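Local coordinates for protein MamA (Candidatus Magnetobacterium bavaricum, PDB 3VTX) that is a tetratricopeptide-repeat (TPR) protein, an all-helical solenoid of stacked antiparallel helices of the kind that usually serves as a scaffold for protein-protein contacts, at residues Q97-L102 with A107-K112; K63-L68 with A73-I78; R26-V31 with G46-D51; I7-G12 with V39-K44. All blocks are in the same frame, centred on the assembly; numbering follows the deposited sequence. Where two conformers were deposited one is given.

Contact 1 (Q97-L102 with A107-K112)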
loop_
_atom_site.group_PDB
_atom_site.type_symbol
_atom_site.label_atom_id
_atom_site.label_comp_id
_atom_site.label_asym_id
_atom_site.label_seq_id
_atom_site.Cartn_x
_atom_site.Cartn_y
_atom_site.Cartn_z
ATOM N N GLN A 97 -7.100 1.971 -8.062
ATOM C CA GLN A 97 -8.490 1.792 -8.543
ATOM C C GLN A 97 -8.671 0.347 -9.019
ATOM O O GLN A 97 -9.718 -0.306 -8.746
ATOM C CB GLN A 97 -8.833 2.747 -9.703
ATOM C CG GLN A 97 -9.165 4.185 -9.299
ATOM C CD GLN A 97 -9.432 5.064 -10.509
ATOM O OE1 GLN A 97 -9.107 4.701 -11.631
ATOM N NE2 GLN A 97 -10.019 6.220 -10.280
ATOM N N ARG A 98 -7.687 -0.139 -9.744
ATOM C CA ARG A 98 -7.741 -1.513 -10.184
ATOM C C ARG A 98 -7.721 -2.476 -9.059
ATOM O O ARG A 98 -8.441 -3.454 -9.105
ATOM C CB ARG A 98 -6.717 -1.852 -11.238
ATOM C CG ARG A 98 -7.055 -1.165 -12.584
ATOM C CD ARG A 98 -6.266 -1.667 -13.783
ATOM N NE ARG A 98 -5.393 -0.620 -14.326
ATOM C CZ ARG A 98 -5.723 0.313 -15.223
ATOM N NH1 ARG A 98 -6.942 0.371 -15.761
ATOM N NH2 ARG A 98 -4.803 1.189 -15.598
ATOM N N ALA A 99 -6.921 -2.211 -8.018
ATOM C CA ALA A 99 -6.886 -3.077 -6.850
ATOM C C ALA A 99 -8.251 -3.161 -6.166
ATOM O O ALA A 99 -8.714 -4.235 -5.684
ATOM C CB ALA A 99 -5.842 -2.557 -5.816
ATOM N N ILE A 100 -8.855 -2.007 -6.026
ATOM C CA ILE A 100 -10.122 -1.866 -5.332
ATOM C C ILE A 100 -11.228 -2.536 -6.184
ATOM O O ILE A 100 -12.204 -3.068 -5.654
ATOM C CB ILE A 100 -10.438 -0.384 -5.112
ATOM C CG1 ILE A 100 -9.550 0.104 -3.956
ATOM C CG2 ILE A 100 -11.944 -0.149 -4.806
ATOM C CD1 ILE A 100 -9.451 1.622 -3.949
ATOM N N ALA A 101 -11.129 -2.386 -7.489
ATOM C CA ALA A 101 -12.171 -2.980 -8.380
ATOM C C ALA A 101 -12.084 -4.480 -8.194
ATOM O O ALA A 101 -13.120 -5.167 -8.143
ATOM C CB ALA A 101 -11.950 -2.571 -9.863
ATOM N N LEU A 102 -10.872 -5.007 -8.054
ATOM C CA LEU A 102 -10.661 -6.413 -7.830
ATOM C C LEU A 102 -10.967 -6.881 -6.427
ATOM O O LEU A 102 -11.150 -8.059 -6.232
ATOM C CB LEU A 102 -9.257 -6.874 -8.212
ATOM C CG LEU A 102 -8.880 -6.761 -9.696
ATOM C CD1 LEU A 102 -7.382 -6.824 -9.830
ATOM C CD2 LEU A 102 -9.515 -7.866 -10.537
ATOM N N ALA A 107 -9.033 -2.496 2.411
ATOM C CA ALA A 107 -8.868 -1.239 3.183
ATOM C C ALA A 107 -7.553 -0.538 2.946
ATOM O O ALA A 107 -7.520 0.673 2.903
ATOM C CB ALA A 107 -9.018 -1.563 4.683
ATOM N N ASP A 108 -6.459 -1.266 2.817
ATOM C CA ASP A 108 -5.172 -0.633 2.565
ATOM C C ASP A 108 -5.125 0.160 1.273
ATOM O O ASP A 108 -4.488 1.243 1.228
ATOM C CB ASP A 108 -4.049 -1.654 2.580
ATOM C CG ASP A 108 -3.534 -1.929 4.023
ATOM O OD1 ASP A 108 -2.915 -1.028 4.706
ATOM O OD2 ASP A 108 -3.678 -3.099 4.392
ATOM N N ALA A 109 -5.797 -0.354 0.267
ATOM C CA ALA A 109 -5.880 0.291 -1.006
ATOM C C ALA A 109 -6.700 1.538 -0.954
ATOM O O ALA A 109 -6.311 2.534 -1.587
ATOM C CB ALA A 109 -6.462 -0.697 -2.068
ATOM N N TYR A 110 -7.838 1.522 -0.257
ATOM C CA TYR A 110 -8.659 2.711 -0.182
ATOM C C TYR A 110 -7.862 3.789 0.603
ATOM O O TYR A 110 -7.923 4.969 0.244
ATOM C CB TYR A 110 -9.935 2.520 0.571
ATOM C CG TYR A 110 -11.035 1.826 -0.220
ATOM C CD1 TYR A 110 -11.336 0.520 0.048
ATOM C CD2 TYR A 110 -11.731 2.487 -1.205
ATOM C CE1 TYR A 110 -12.371 -0.119 -0.660
ATOM C CE2 TYR A 110 -12.777 1.839 -1.937
ATOM C CZ TYR A 110 -13.044 0.523 -1.635
ATOM O OH TYR A 110 -14.131 -0.143 -2.294
ATOM N N TYR A 111 -7.173 3.386 1.672
ATOM C CA TYR A 111 -6.404 4.358 2.497
ATOM C C TYR A 111 -5.296 5.003 1.659
ATOM O O TYR A 111 -5.210 6.233 1.569
ATOM C CB TYR A 111 -5.877 3.793 3.791
ATOM C CG TYR A 111 -5.317 4.834 4.715
ATOM C CD1 TYR A 111 -6.123 5.885 5.098
ATOM C CD2 TYR A 111 -4.018 4.832 5.095
ATOM C CE1 TYR A 111 -5.626 6.911 5.917
ATOM C CE2 TYR A 111 -3.496 5.871 5.902
ATOM C CZ TYR A 111 -4.332 6.879 6.295
ATOM O OH TYR A 111 -3.797 7.876 7.100
ATOM N N LYS A 112 -4.537 4.189 0.962
ATOM C CA LYS A 112 -3.486 4.716 0.082
ATOM C C LYS A 112 -4.058 5.633 -0.997
ATOM O O LYS A 112 -3.467 6.710 -1.320
ATOM C CB LYS A 112 -2.657 3.584 -0.581
ATOM C CG LYS A 112 -1.655 2.844 0.306
ATOM C CD LYS A 112 -0.325 3.559 0.652
ATOM C CE LYS A 112 0.829 2.516 0.794
ATOM N NZ LYS A 112 2.090 3.170 1.270
#
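I100 lays CD1 over one face of the Y110 ring. That CD1 sits 4.0 Å from the centroid of the Y110 ring, 24° off the ring normal, a CH-pi contact displaced toward the CD2 side of the rim. The other branch lies on the same side of the ring plane but out past the rim, at the C-O bond: CG2 of I100 comes to 3.4 Å from CZ of Y110 and 3.3 Å from its OH. Because CG1 of I100 stands anti to the carbonyl carbon (chi1 -76°) and CG2 anti to the backbone N, the two branches reach different parts of the phenol. Beside the ring contact the helices come close, with the CA atoms of I100 and A109 6.4 Å apart. The methyl of A109 packs against CG1 of the isoleucine, its CB 3.7 Å away, and A99 CB touches the same methyl more loosely at 4.2 Å. The segments run nearly antiparallel at 149°, their axes 9.1 Å apart, and join the end of helix 89-102 to the start of helix 107-119 across a short loop, where one TPR motif passes to the next. No polar pair forms between the segments, the one side-chain oxygen in the contact being met by a methyl; Y110 OH is instead hydrogen-bonded to T104 O of the loop, which probably helps fix the ring whose face the isoleucine covers.

Contact 2 (K63-L68 with A73-I78)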
loop_
_atom_site.group_PDB
_atom_site.type_symbol
_atom_site.label_atom_id
_atom_site.label_comp_id
_atom_site.label_asym_id
_atom_site.label_seq_id
_atom_site.Cartn_x
_atom_site.Cartn_y
_atom_site.Cartn_z
ATOM N N LYS A 63 5.162 -3.981 -13.416
ATOM C CA LYS A 63 4.626 -3.627 -14.746
ATOM C C LYS A 63 4.505 -4.873 -15.656
ATOM O O LYS A 63 3.452 -5.080 -16.335
ATOM C CB LYS A 63 5.432 -2.509 -15.483
ATOM C CG LYS A 63 5.106 -1.097 -14.911
ATOM C CD LYS A 63 6.079 -0.093 -15.545
ATOM C CE LYS A 63 5.767 1.389 -15.258
ATOM N NZ LYS A 63 6.914 2.237 -15.962
ATOM N N LYS A 64 5.550 -5.683 -15.667
ATOM C CA LYS A 64 5.579 -6.935 -16.461
ATOM C C LYS A 64 4.538 -7.925 -15.934
ATOM O O LYS A 64 3.811 -8.529 -16.729
ATOM C CB LYS A 64 6.942 -7.581 -16.448
ATOM C CG LYS A 64 7.988 -6.785 -17.139
ATOM C CD LYS A 64 9.335 -7.496 -16.916
ATOM C CE LYS A 64 10.582 -6.716 -17.378
ATOM N NZ LYS A 64 10.270 -6.044 -18.656
ATOM N N PHE A 65 4.397 -8.039 -14.605
ATOM C CA PHE A 65 3.402 -8.883 -14.018
ATOM C C PHE A 65 1.991 -8.520 -14.550
ATOM O O PHE A 65 1.211 -9.413 -14.900
ATOM C CB PHE A 65 3.427 -8.779 -12.496
ATOM C CG PHE A 65 2.414 -9.606 -11.776
ATOM C CD1 PHE A 65 1.073 -9.216 -11.707
ATOM C CD2 PHE A 65 2.790 -10.743 -11.136
ATOM C CE1 PHE A 65 0.167 -10.034 -10.998
ATOM C CE2 PHE A 65 1.885 -11.581 -10.473
ATOM C CZ PHE A 65 0.559 -11.178 -10.401
ATOM N N VAL A 66 1.631 -7.245 -14.507
ATOM C CA VAL A 66 0.237 -6.888 -14.790
ATOM C C VAL A 66 -0.062 -6.999 -16.283
ATOM O O VAL A 66 -1.245 -7.093 -16.664
ATOM C CB VAL A 66 -0.218 -5.521 -14.156
ATOM C CG1 VAL A 66 -0.190 -5.638 -12.631
ATOM C CG2 VAL A 66 0.542 -4.285 -14.653
ATOM N N VAL A 67 0.956 -6.932 -17.128
ATOM C CA VAL A 67 0.793 -7.270 -18.560
ATOM C C VAL A 67 0.310 -8.696 -18.720
ATOM O O VAL A 67 -0.515 -9.015 -19.643
ATOM C CB VAL A 67 2.088 -7.045 -19.374
ATOM C CG1 VAL A 67 2.056 -7.834 -20.756
ATOM C CG2 VAL A 67 2.278 -5.570 -19.583
ATOM N N LEU A 68 0.791 -9.565 -17.862
ATOM C CA LEU A 68 0.545 -10.977 -17.974
ATOM C C LEU A 68 -0.605 -11.407 -17.109
ATOM O O LEU A 68 -1.239 -12.383 -17.456
ATOM C CB LEU A 68 1.775 -11.805 -17.569
ATOM C CG LEU A 68 2.985 -11.702 -18.421
ATOM C CD1 LEU A 68 4.307 -12.040 -17.625
ATOM C CD2 LEU A 68 2.749 -12.626 -19.604
ATOM N N ALA A 73 -5.325 -8.309 -6.880
ATOM C CA ALA A 73 -5.545 -7.015 -6.196
ATOM C C ALA A 73 -4.221 -6.548 -5.538
ATOM O O ALA A 73 -3.857 -5.357 -5.588
ATOM C CB ALA A 73 -6.682 -7.068 -5.176
ATOM N N GLU A 74 -3.531 -7.482 -4.937
ATOM C CA GLU A 74 -2.264 -7.179 -4.216
ATOM C C GLU A 74 -1.228 -6.606 -5.161
ATOM O O GLU A 74 -0.559 -5.635 -4.824
ATOM C CB GLU A 74 -1.718 -8.414 -3.502
ATOM C CG GLU A 74 -0.461 -8.138 -2.682
ATOM C CD GLU A 74 0.244 -9.339 -2.037
ATOM O OE1 GLU A 74 0.465 -10.377 -2.706
ATOM O OE2 GLU A 74 0.726 -9.134 -0.892
ATOM N N ALA A 75 -1.053 -7.232 -6.319
ATOM C CA ALA A 75 -0.093 -6.698 -7.268
ATOM C C ALA A 75 -0.378 -5.240 -7.650
ATOM O O ALA A 75 0.532 -4.433 -7.714
ATOM C CB ALA A 75 -0.010 -7.577 -8.501
ATOM N N TYR A 76 -1.637 -4.934 -7.953
ATOM C CA TYR A 76 -2.064 -3.593 -8.229
ATOM C C TYR A 76 -1.831 -2.654 -7.033
ATOM O O TYR A 76 -1.459 -1.485 -7.247
ATOM C CB TYR A 76 -3.493 -3.569 -8.760
ATOM C CG TYR A 76 -3.625 -3.935 -10.218
ATOM C CD1 TYR A 76 -3.110 -3.113 -11.198
ATOM C CD2 TYR A 76 -4.316 -5.104 -10.620
ATOM C CE1 TYR A 76 -3.240 -3.453 -12.540
ATOM C CE2 TYR A 76 -4.459 -5.422 -11.958
ATOM C CZ TYR A 76 -3.948 -4.609 -12.893
ATOM O OH TYR A 76 -4.114 -4.892 -14.260
ATOM N N TYR A 77 -2.105 -3.133 -5.825
ATOM C CA TYR A 77 -1.909 -2.334 -4.640
ATOM C C TYR A 77 -0.428 -1.978 -4.532
ATOM O O TYR A 77 -0.088 -0.855 -4.182
ATOM C CB TYR A 77 -2.391 -3.104 -3.380
ATOM C CG TYR A 77 -1.967 -2.411 -2.077
ATOM C CD1 TYR A 77 -2.530 -1.164 -1.677
ATOM C CD2 TYR A 77 -0.958 -2.955 -1.287
ATOM C CE1 TYR A 77 -2.116 -0.589 -0.520
ATOM C CE2 TYR A 77 -0.514 -2.327 -0.093
ATOM C CZ TYR A 77 -1.110 -1.138 0.230
ATOM O OH TYR A 77 -0.725 -0.453 1.368
ATOM N N ILE A 78 0.448 -2.956 -4.719
ATOM C CA ILE A 78 1.875 -2.730 -4.550
ATOM C C ILE A 78 2.355 -1.826 -5.654
ATOM O O ILE A 78 3.076 -0.881 -5.387
ATOM C CB ILE A 78 2.691 -4.018 -4.485
ATOM C CG1 ILE A 78 2.231 -4.903 -3.299
ATOM C CG2 ILE A 78 4.197 -3.638 -4.438
ATOM C CD1 ILE A 78 2.808 -6.380 -3.286
#
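F65 and V66 press side by side against A75 and Y76, and the close packing is concentrated in these two pairs. CG1 of V66 lies over one face of the Y76 ring, 4.0 Å from its centroid and 20° off the normal, in a CH-pi contact; V66 CB adds a grazing touch 3.9 Å from Y76 OH. Next to this pair the F65 ring meets the A75 methyl obliquely, CE1 of F65 being 3.5 Å from CB of A75. With its CG anti to the backbone N (chi1 179°), F65 extends toward helix 73-85 and is also covered by V39 and L43 of helix 39-51. Y76 is enclosed from another direction by R98, A99 and L102 of helix 89-102. The outer side of helix 55-68 is quite different: K63, K64 and V67 are exposed there. With the CA atoms of V66 and A75 7.5 Å apart, contact is made by side chains, V66 on Y76 and F65 on A75. Consecutive antiparallel helices, joined by a short loop and packed here through small and aromatic residues, are the architecture of TPR solenoids.

Contact 3 (R26-V31 with G46-D51)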
loop_
_atom_site.group_PDB
_atom_site.type_symbol
_atom_site.label_atom_id
_atom_site.label_comp_id
_atom_site.label_asym_id
_atom_site.label_seq_id
_atom_site.Cartn_x
_atom_site.Cartn_y
_atom_site.Cartn_z
ATOM N N ARG A 26 19.206 -12.061 -7.043
ATOM C CA ARG A 26 19.982 -12.871 -7.979
ATOM C C ARG A 26 19.268 -14.151 -8.378
ATOM O O ARG A 26 19.216 -14.474 -9.570
ATOM C CB ARG A 26 21.398 -13.151 -7.471
ATOM C CG ARG A 26 22.231 -11.939 -7.583
ATOM C CD ARG A 26 23.721 -12.164 -7.216
ATOM N NE ARG A 26 23.914 -12.087 -5.790
ATOM C CZ ARG A 26 24.154 -13.093 -4.979
ATOM N NH1 ARG A 26 24.345 -12.839 -3.696
ATOM N NH2 ARG A 26 24.287 -14.294 -5.461
ATOM N N ALA A 27 18.743 -14.862 -7.407
ATOM C CA ALA A 27 18.046 -16.086 -7.681
ATOM C C ALA A 27 16.757 -15.878 -8.526
ATOM O O ALA A 27 16.523 -16.568 -9.513
ATOM C CB ALA A 27 17.738 -16.813 -6.366
ATOM N N TYR A 28 15.989 -14.806 -8.246
ATOM C CA TYR A 28 14.771 -14.551 -8.964
ATOM C C TYR A 28 15.043 -14.081 -10.363
ATOM O O TYR A 28 14.356 -14.511 -11.347
ATOM C CB TYR A 28 13.954 -13.531 -8.165
ATOM C CG TYR A 28 13.398 -13.952 -6.796
ATOM C CD1 TYR A 28 12.886 -15.216 -6.554
ATOM C CD2 TYR A 28 13.293 -13.035 -5.765
ATOM C CE1 TYR A 28 12.415 -15.565 -5.320
ATOM C CE2 TYR A 28 12.735 -13.367 -4.551
ATOM C CZ TYR A 28 12.278 -14.630 -4.345
ATOM O OH TYR A 28 11.732 -14.921 -3.145
ATOM N N LYS A 29 16.134 -13.313 -10.530
ATOM C CA LYS A 29 16.553 -12.890 -11.822
ATOM C C LYS A 29 16.967 -14.102 -12.696
ATOM O O LYS A 29 16.757 -14.069 -13.937
ATOM C CB LYS A 29 17.620 -11.842 -11.794
ATOM C CG LYS A 29 17.157 -10.418 -11.379
ATOM C CD LYS A 29 18.253 -9.424 -11.336
ATOM C CE LYS A 29 17.801 -8.034 -11.024
ATOM N NZ LYS A 29 18.989 -7.138 -10.951
ATOM N N LYS A 30 17.589 -15.088 -12.055
ATOM C CA LYS A 30 18.043 -16.305 -12.763
ATOM C C LYS A 30 16.768 -17.062 -13.254
ATOM O O LYS A 30 16.713 -17.446 -14.430
ATOM C CB LYS A 30 18.884 -17.144 -11.856
ATOM C CG LYS A 30 19.400 -18.478 -12.581
ATOM C CD LYS A 30 20.750 -18.963 -12.087
ATOM C CE LYS A 30 21.380 -20.002 -13.085
ATOM N NZ LYS A 30 21.421 -19.390 -14.476
ATOM N N VAL A 31 15.757 -17.165 -12.401
ATOM C CA VAL A 31 14.457 -17.743 -12.801
ATOM C C VAL A 31 13.929 -17.054 -14.052
ATOM O O VAL A 31 13.508 -17.705 -15.029
ATOM C CB VAL A 31 13.452 -17.702 -11.707
ATOM C CG1 VAL A 31 12.034 -18.140 -12.241
ATOM C CG2 VAL A 31 13.845 -18.514 -10.537
ATOM N N GLY A 46 9.438 -8.134 -7.319
ATOM C CA GLY A 46 8.854 -6.819 -6.983
ATOM C C GLY A 46 8.804 -6.613 -5.483
ATOM O O GLY A 46 9.189 -5.568 -4.975
ATOM N N LYS A 47 8.275 -7.599 -4.755
ATOM C CA LYS A 47 8.162 -7.460 -3.305
ATOM C C LYS A 47 9.525 -7.313 -2.598
ATOM O O LYS A 47 9.612 -6.608 -1.569
ATOM C CB LYS A 47 7.423 -8.635 -2.730
ATOM C CG LYS A 47 5.974 -8.705 -2.999
ATOM C CD LYS A 47 5.371 -9.965 -2.431
ATOM C CE LYS A 47 3.849 -9.925 -2.572
ATOM N NZ LYS A 47 3.193 -11.235 -2.106
ATOM N N THR A 48 10.538 -8.008 -3.123
ATOM C CA THR A 48 11.885 -7.950 -2.577
ATOM C C THR A 48 12.448 -6.531 -2.735
ATOM O O THR A 48 13.019 -6.016 -1.796
ATOM C CB THR A 48 12.799 -8.961 -3.159
ATOM O OG1 THR A 48 12.215 -10.278 -3.019
ATOM C CG2 THR A 48 14.196 -8.929 -2.513
ATOM N N TYR A 49 12.265 -5.928 -3.906
ATOM C CA TYR A 49 12.713 -4.590 -4.088
ATOM C C TYR A 49 11.932 -3.638 -3.178
ATOM O O TYR A 49 12.465 -2.662 -2.701
ATOM C CB TYR A 49 12.648 -4.187 -5.582
ATOM C CG TYR A 49 13.844 -4.616 -6.416
ATOM C CD1 TYR A 49 15.139 -4.153 -6.105
ATOM C CD2 TYR A 49 13.681 -5.419 -7.540
ATOM C CE1 TYR A 49 16.215 -4.414 -6.905
ATOM C CE2 TYR A 49 14.789 -5.767 -8.327
ATOM C CZ TYR A 49 16.048 -5.274 -7.987
ATOM O OH TYR A 49 17.100 -5.586 -8.798
ATOM N N MET A 50 10.647 -3.886 -2.926
ATOM C CA MET A 50 9.890 -3.008 -2.007
ATOM C C MET A 50 10.447 -3.146 -0.595
ATOM O O MET A 50 10.542 -2.132 0.090
ATOM C CB MET A 50 8.396 -3.331 -2.026
ATOM C CG MET A 50 7.707 -3.043 -3.346
ATOM S SD MET A 50 7.763 -1.348 -3.907
ATOM C CE MET A 50 6.520 -0.583 -2.740
ATOM N N ASP A 51 10.849 -4.348 -0.210
ATOM C CA ASP A 51 11.414 -4.635 1.121
ATOM C C ASP A 51 12.646 -3.773 1.406
ATOM O O ASP A 51 12.887 -3.326 2.542
ATOM C CB ASP A 51 11.786 -6.112 1.281
ATOM C CG ASP A 51 10.596 -7.054 1.543
ATOM O OD1 ASP A 51 9.495 -6.603 1.917
ATOM O OD2 ASP A 51 10.859 -8.272 1.344
#
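Y49 and K29 provide the polar link of this contact, a weak hydrogen bond in which K29 NZ donates to Y49 OH at 3.3 Å. The lysine chain, extended beyond CG, crosses the tyrosine at about a right angle, and its CE lies at the ring's edge, 3.4 Å from the same OH. Van der Waals contact makes up the second, more buried group. Here T48 OG1 faces the edge of the Y28 ring near its plane, 3.5 Å from CE2. Neither hydroxyl of this pair is bonded to the other: T48 OG1 bonds to K44 O within its own helix, and Y28 OH to D13 of helix 5-18. The two segments touch through side chains, the CA atoms of Y28 and T48 lying 9.6 Å apart. F21 and I25 of helix 21-34 add to the packing on T48. The direct link is therefore modest: the buried hydroxyls are satisfied by K44 O and D13, and the one hydrogen bond between the segments is weak.

Contact 4 (I7-G12 with V39-K44)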
loop_
_atom_site.group_PDB
_atom_site.type_symbol
_atom_site.label_atom_id
_atom_site.label_comp_id
_atom_site.label_asym_id
_atom_site.label_seq_id
_atom_site.Cartn_x
_atom_site.Cartn_y
_atom_site.Cartn_z
ATOM N N ILE A 7 14.039 -24.777 -8.385
ATOM C CA ILE A 7 15.184 -24.765 -7.520
ATOM C C ILE A 7 15.576 -23.290 -7.229
ATOM O O ILE A 7 15.787 -22.911 -6.084
ATOM C CB ILE A 7 16.384 -25.507 -8.106
ATOM C CG1 ILE A 7 16.078 -27.021 -8.330
ATOM C CG2 ILE A 7 17.610 -25.328 -7.174
ATOM C CD1 ILE A 7 16.980 -27.700 -9.430
ATOM N N TYR A 8 15.711 -22.487 -8.268
ATOM C CA TYR A 8 16.086 -21.044 -8.028
ATOM C C TYR A 8 15.025 -20.226 -7.302
ATOM O O TYR A 8 15.361 -19.403 -6.436
ATOM C CB TYR A 8 16.497 -20.363 -9.320
ATOM C CG TYR A 8 17.855 -20.856 -9.706
ATOM C CD1 TYR A 8 18.940 -20.569 -8.888
ATOM C CD2 TYR A 8 18.050 -21.701 -10.803
ATOM C CE1 TYR A 8 20.216 -21.025 -9.168
ATOM C CE2 TYR A 8 19.377 -22.188 -11.115
ATOM C CZ TYR A 8 20.447 -21.848 -10.267
ATOM O OH TYR A 8 21.764 -22.265 -10.472
ATOM N N MET A 9 13.757 -20.446 -7.606
ATOM C CA MET A 9 12.759 -19.769 -6.809
ATOM C C MET A 9 12.919 -20.123 -5.317
ATOM O O MET A 9 12.830 -19.253 -4.469
ATOM C CB MET A 9 11.344 -20.031 -7.329
ATOM C CG MET A 9 10.349 -18.999 -6.839
ATOM S SD MET A 9 8.632 -19.427 -7.373
ATOM C CE MET A 9 8.901 -19.987 -9.087
ATOM N N ASP A 10 13.107 -21.404 -4.947
ATOM C CA ASP A 10 13.320 -21.801 -3.502
ATOM C C ASP A 10 14.512 -21.117 -2.861
ATOM O O ASP A 10 14.497 -20.712 -1.693
ATOM C CB ASP A 10 13.614 -23.320 -3.336
ATOM C CG ASP A 10 14.177 -23.677 -1.909
ATOM O OD1 ASP A 10 13.439 -23.439 -0.916
ATOM O OD2 ASP A 10 15.354 -24.164 -1.777
ATOM N N ILE A 11 15.620 -21.083 -3.594
ATOM C CA ILE A 11 16.846 -20.393 -3.105
ATOM C C ILE A 11 16.483 -18.939 -2.807
ATOM O O ILE A 11 16.720 -18.421 -1.709
ATOM C CB ILE A 11 18.013 -20.503 -4.115
ATOM C CG1 ILE A 11 18.530 -21.956 -4.174
ATOM C CG2 ILE A 11 19.183 -19.580 -3.719
ATOM C CD1 ILE A 11 19.299 -22.286 -5.423
ATOM N N GLY A 12 15.792 -18.308 -3.750
ATOM C CA GLY A 12 15.430 -16.897 -3.529
ATOM C C GLY A 12 14.564 -16.702 -2.307
ATOM O O GLY A 12 14.767 -15.795 -1.511
ATOM N N VAL A 39 4.947 -15.327 -13.501
ATOM C CA VAL A 39 4.292 -14.278 -12.717
ATOM C C VAL A 39 4.579 -14.417 -11.236
ATOM O O VAL A 39 4.738 -13.394 -10.556
ATOM C CB VAL A 39 2.763 -14.170 -13.005
ATOM C CG1 VAL A 39 2.539 -13.677 -14.460
ATOM C CG2 VAL A 39 2.069 -15.469 -12.733
ATOM N N GLU A 40 4.715 -15.641 -10.716
ATOM C CA GLU A 40 4.931 -15.816 -9.274
ATOM C C GLU A 40 6.288 -15.152 -8.872
ATOM O O GLU A 40 6.390 -14.450 -7.816
ATOM C CB GLU A 40 5.027 -17.284 -8.925
ATOM C CG GLU A 40 5.281 -17.546 -7.506
ATOM C CD GLU A 40 5.051 -18.977 -7.053
ATOM O OE1 GLU A 40 4.961 -19.861 -7.932
ATOM O OE2 GLU A 40 4.970 -19.177 -5.811
ATOM N N THR A 41 7.277 -15.373 -9.736
ATOM C CA THR A 41 8.627 -14.766 -9.597
ATOM C C THR A 41 8.645 -13.266 -9.795
ATOM O O THR A 41 9.310 -12.566 -9.029
ATOM C CB THR A 41 9.662 -15.485 -10.447
ATOM O OG1 THR A 41 9.609 -16.861 -10.045
ATOM C CG2 THR A 41 11.193 -14.977 -10.168
ATOM N N LEU A 42 7.911 -12.775 -10.765
ATOM C CA LEU A 42 7.800 -11.328 -10.973
ATOM C C LEU A 42 7.255 -10.640 -9.737
ATOM O O LEU A 42 7.824 -9.614 -9.300
ATOM C CB LEU A 42 6.978 -10.997 -12.209
ATOM C CG LEU A 42 7.655 -11.193 -13.532
ATOM C CD1 LEU A 42 6.624 -11.187 -14.721
ATOM C CD2 LEU A 42 8.821 -10.202 -13.827
ATOM N N LEU A 43 6.255 -11.219 -9.087
ATOM C CA LEU A 43 5.666 -10.610 -7.901
ATOM C C LEU A 43 6.652 -10.691 -6.739
ATOM O O LEU A 43 6.806 -9.771 -5.985
ATOM C CB LEU A 43 4.351 -11.307 -7.541
ATOM C CG LEU A 43 3.655 -10.693 -6.356
ATOM C CD1 LEU A 43 3.386 -9.174 -6.508
ATOM C CD2 LEU A 43 2.301 -11.486 -6.147
ATOM N N LYS A 44 7.326 -11.824 -6.577
ATOM C CA LYS A 44 8.294 -11.950 -5.516
ATOM C C LYS A 44 9.478 -11.016 -5.701
ATOM O O LYS A 44 9.909 -10.414 -4.662
ATOM C CB LYS A 44 8.824 -13.397 -5.381
ATOM C CG LYS A 44 7.834 -14.322 -4.657
ATOM C CD LYS A 44 8.236 -15.797 -4.895
ATOM C CE LYS A 44 7.356 -16.730 -3.980
ATOM N NZ LYS A 44 7.868 -18.097 -4.093
#
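M9 reaches across from helix 5-18 into a group formed by E40, T41 and K44 on the side of helix 39-51 that faces it. Its CB starts toward the neighbouring helix, and CG, set anti to the backbone N (chi1 -161°), continues outward until it lies 3.8 Å from K44 NZ. The sulfur comes next and has the most neighbours: SD of M9 is 3.6 Å from K44 NZ and also 3.6 Å from E40 CD, with the E40 side chain crossing the methionine at about a right angle. These two residues, one helical turn apart, form a salt bridge of their own, K44 NZ to E40 OE2 at 3.5 Å, so the thioether rests against an ion pair. The segments, on helices 5-18 and 39-51, run roughly parallel, at 21° with axes 11.5 Å apart, as expected of alternate helices in a TPR superhelix; a long flexible side chain spans that separation. Past the sulfur the chain bends (chi3 -42°), turning the terminal methyl toward the threonine, where CE of M9 stops 3.3 Å from T41 OG1. That hydroxyl is hydrogen-bonded to N38 just before the helix. K44 NZ also forms a salt bridge with D13, farther along helix 5-18.

Along the chain, contacts 4 and 3 interlock, their segments alternating, and contacts 2 and 1 follow in series. Contacts 3 and 4 are neighbours, with centres about 7 Å apart, and share helix 39-51. The centre of contact 2 lies about 15 Å from the centre of each, coupled to contact 3 by a salt bridge between E74 and K47 and to contact 4 by L68 against V39 and L42. Contact 1 is centred about 13 Å from the centre of contact 2, which it touches through K112 on Y77, but does not touch contact 3 or 4. The series thus follows successive helices from 5-18 to 107-119, the helix-on-helix stacking by which TPR repeats build a continuous solenoid.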